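Local coordinates for protein response regulator FixJ (Bradyrhizobium japonicum, PDB 5XSO) that induces expression of the nifA and fixK genes as a DNA-binding response regulator when activated by the sensor FixL, at residues A[142-150]-A[205-213]. Numbering follows the deposited sequence. Where two conformers were deposited one is given.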
loop_
_atom_site.group_PDB
_atom_site.type_symbol
_atom_site.label_atom_id
_atom_site.label_comp_id
_atom_site.label_asym_id
_atom_site.label_seq_id
_atom_site.Cartn_x
_atom_site.Cartn_y
_atom_site.Cartn_z
ATOM N N VAL A 142 3.537 -8.360 -8.996
ATOM C CA VAL A 142 2.533 -8.971 -9.876
ATOM C C VAL A 142 1.287 -8.085 -9.959
ATOM O O VAL A 142 0.730 -7.871 -11.054
ATOM C CB VAL A 142 2.190 -10.415 -9.431
ATOM C CG1 VAL A 142 3.424 -11.308 -9.502
ATOM C CG2 VAL A 142 1.576 -10.461 -8.040
ATOM N N ALA A 143 0.852 -7.515 -8.817
ATOM C CA ALA A 143 -0.292 -6.602 -8.869
ATOM C C ALA A 143 0.020 -5.399 -9.747
ATOM O O ALA A 143 -0.854 -4.890 -10.452
ATOM C CB ALA A 143 -0.679 -6.146 -7.464
ATOM N N GLN A 144 1.272 -4.947 -9.749
ATOM C CA GLN A 144 1.580 -3.859 -10.658
ATOM C C GLN A 144 1.613 -4.343 -12.095
ATOM O O GLN A 144 1.264 -3.583 -13.008
ATOM C CB GLN A 144 2.890 -3.197 -10.263
ATOM C CG GLN A 144 2.744 -2.226 -9.023
ATOM C CD GLN A 144 1.303 -1.642 -8.856
ATOM O OE1 GLN A 144 0.527 -2.100 -8.004
ATOM N NE2 GLN A 144 0.954 -0.641 -9.685
ATOM N N ASP A 145 2.015 -5.604 -12.323
ATOM C CA ASP A 145 1.941 -6.133 -13.680
ATOM C C ASP A 145 0.485 -6.204 -14.142
ATOM O O ASP A 145 0.175 -5.802 -15.263
ATOM C CB ASP A 145 2.609 -7.508 -13.793
ATOM C CG ASP A 145 2.736 -7.981 -15.268
ATOM O OD1 ASP A 145 3.741 -7.627 -15.935
ATOM O OD2 ASP A 145 1.812 -8.675 -15.773
ATOM N N ILE A 146 -0.416 -6.664 -13.271
ATOM C CA ILE A 146 -1.828 -6.765 -13.628
ATOM C C ILE A 146 -2.401 -5.387 -13.933
ATOM O O ILE A 146 -3.123 -5.199 -14.924
ATOM C CB ILE A 146 -2.613 -7.469 -12.510
ATOM C CG1 ILE A 146 -2.207 -8.943 -12.436
ATOM C CG2 ILE A 146 -4.130 -7.355 -12.739
ATOM C CD1 ILE A 146 -2.728 -9.642 -11.221
ATOM N N ALA A 147 -2.096 -4.406 -13.081
ATOM C CA ALA A 147 -2.561 -3.046 -13.336
ATOM C C ALA A 147 -2.058 -2.542 -14.679
ATOM O O ALA A 147 -2.777 -1.828 -15.397
ATOM C CB ALA A 147 -2.091 -2.106 -12.211
ATOM N N ALA A 148 -0.807 -2.859 -15.017
ATOM C CA ALA A 148 -0.296 -2.460 -16.313
ATOM C C ALA A 148 -1.125 -3.094 -17.426
ATOM O O ALA A 148 -1.410 -2.442 -18.441
ATOM C CB ALA A 148 1.164 -2.857 -16.459
ATOM N N ARG A 149 -1.481 -4.375 -17.260
ATOM C CA ARG A 149 -2.309 -5.055 -18.252
ATOM C C ARG A 149 -3.641 -4.339 -18.399
ATOM O O ARG A 149 -4.097 -4.080 -19.516
ATOM C CB ARG A 149 -2.525 -6.516 -17.850
ATOM C CG ARG A 149 -1.284 -7.383 -18.025
ATOM C CD ARG A 149 -1.595 -8.844 -17.639
ATOM N NE ARG A 149 -0.568 -9.391 -16.764
ATOM C CZ ARG A 149 -0.666 -10.537 -16.083
ATOM N NH1 ARG A 149 -1.756 -11.307 -16.199
ATOM N NH2 ARG A 149 0.337 -10.930 -15.291
ATOM N N VAL A 150 -4.270 -3.999 -17.267
ATOM C CA VAL A 150 -5.563 -3.305 -17.318
ATOM C C VAL A 150 -5.415 -1.962 -18.017
ATOM O O VAL A 150 -6.276 -1.567 -18.812
ATOM C CB VAL A 150 -6.130 -3.127 -15.895
ATOM C CG1 VAL A 150 -7.391 -2.230 -15.936
ATOM C CG2 VAL A 150 -6.423 -4.510 -15.250
ATOM N N ARG A 205 -10.444 -13.123 -11.353
ATOM C CA ARG A 205 -9.420 -13.112 -10.313
ATOM C C ARG A 205 -8.351 -12.066 -10.599
ATOM O O ARG A 205 -7.770 -11.504 -9.665
ATOM C CB ARG A 205 -8.765 -14.470 -10.142
ATOM C CG ARG A 205 -9.673 -15.665 -9.983
ATOM C CD ARG A 205 -8.889 -16.821 -9.464
ATOM N NE ARG A 205 -9.806 -17.859 -9.045
ATOM C CZ ARG A 205 -10.387 -17.862 -7.848
ATOM N NH1 ARG A 205 -10.118 -16.916 -6.950
ATOM N NH2 ARG A 205 -11.232 -18.818 -7.582
ATOM N N LEU A 206 -8.042 -11.823 -11.869
ATOM C CA LEU A 206 -7.140 -10.723 -12.177
ATOM C C LEU A 206 -7.765 -9.392 -11.760
ATOM O O LEU A 206 -7.095 -8.534 -11.162
ATOM C CB LEU A 206 -6.797 -10.723 -13.678
ATOM C CG LEU A 206 -6.013 -11.979 -14.113
ATOM C CD1 LEU A 206 -5.904 -12.076 -15.660
ATOM C CD2 LEU A 206 -4.657 -12.041 -13.514
ATOM N N ALA A 207 -9.042 -9.191 -12.085
ATOM C CA ALA A 207 -9.724 -8.006 -11.589
ATOM C C ALA A 207 -9.724 -7.965 -10.054
ATOM O O ALA A 207 -9.639 -6.878 -9.478
ATOM C CB ALA A 207 -11.134 -7.932 -12.178
ATOM N N MET A 208 -9.770 -9.115 -9.368
ATOM C CA MET A 208 -9.544 -9.112 -7.922
ATOM C C MET A 208 -8.202 -8.466 -7.603
ATOM O O MET A 208 -8.145 -7.403 -6.975
ATOM C CB MET A 208 -9.602 -10.538 -7.352
ATOM C CG MET A 208 -11.009 -11.134 -7.179
ATOM S SD MET A 208 -11.090 -12.945 -7.089
ATOM C CE MET A 208 -12.783 -13.116 -7.378
ATOM N N ARG A 209 -7.112 -9.097 -8.050
ATOM C CA ARG A 209 -5.771 -8.648 -7.695
ATOM C C ARG A 209 -5.494 -7.209 -8.093
ATOM O O ARG A 209 -4.570 -6.602 -7.543
ATOM C CB ARG A 209 -4.731 -9.570 -8.318
ATOM C CG ARG A 209 -4.703 -10.937 -7.687
ATOM C CD ARG A 209 -4.261 -12.019 -8.665
ATOM N NE ARG A 209 -2.908 -12.501 -8.379
ATOM C CZ ARG A 209 -2.230 -13.334 -9.167
ATOM N NH1 ARG A 209 -2.770 -13.778 -10.301
ATOM N NH2 ARG A 209 -1.001 -13.714 -8.821
ATOM N N ALA A 210 -6.247 -6.655 -9.038
ATOM C CA ALA A 210 -6.174 -5.240 -9.354
ATOM C C ALA A 210 -7.207 -4.432 -8.579
ATOM O O ALA A 210 -7.411 -3.251 -8.884
ATOM C CB ALA A 210 -6.353 -5.016 -10.856
ATOM N N GLY A 211 -7.883 -5.065 -7.616
ATOM C CA GLY A 211 -8.879 -4.408 -6.786
ATOM C C GLY A 211 -10.014 -3.777 -7.550
ATOM O O GLY A 211 -10.605 -2.806 -7.074
ATOM N N MET A 212 -10.343 -4.296 -8.725
ATOM C CA MET A 212 -11.368 -3.657 -9.543
ATOM C C MET A 212 -12.776 -3.968 -9.072
ATOM O O MET A 212 -13.733 -3.471 -9.674
ATOM C CB MET A 212 -11.221 -4.062 -11.008
ATOM C CG MET A 212 -10.068 -3.381 -11.684
ATOM S SD MET A 212 -9.640 -4.097 -13.276
ATOM C CE MET A 212 -11.030 -3.769 -14.321
ATOM N N LEU A 213 -12.928 -4.772 -8.029
ATOM C CA LEU A 213 -14.249 -5.054 -7.499
ATOM C C LEU A 213 -14.419 -4.418 -6.125
ATOM O O LEU A 213 -14.447 -5.134 -5.123
ATOM C CB LEU A 213 -14.484 -6.560 -7.407
ATOM C CG LEU A 213 -14.194 -7.382 -8.660
ATOM C CD1 LEU A 213 -14.710 -8.786 -8.457
ATOM C CD2 LEU A 213 -14.813 -6.746 -9.903
#
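I146 packs against L206, R209 and A210 at the end of helix 200-209, the final helix of the LuxR-type helix-turn-helix domain. The contact joins that helix to helix 140-152, which follows helix 119-138, the last helix of the receiver fold. I146 CD1 touches R209 CB at 3.5 Å and L206 CD2 at 3.8 Å. CD1 also sits over one face of the R209 guanidinium, with the two side chains crossing at about a right angle. At chi1 -69° CG1 lies beside the backbone N and CG2 is anti to it. CG2 lies 3.6 Å from L206 O and next to A210 CB. V150 and M212 run past each other in opposite directions, with V150 CG2 3.8 Å from M212 SD. R149 NH1 lies 4.0 Å from L206 CD2. The helical segments cross at -113°, and no hydrogen bond joins them. A Schellman motif (M212 N to A207 O, G211 as C-prime) ends helix 200-209 and brings M212 beside V150. R158 and M161 touch M212; M195 touches V150 and L206. R149 NH1 is hydrogen-bonded to M195 O. I146 CG1 lies over one face of the R149 guanidinium, whose NE and NH2 both donate, side-on, to D145 OD2 at 2.7 Å.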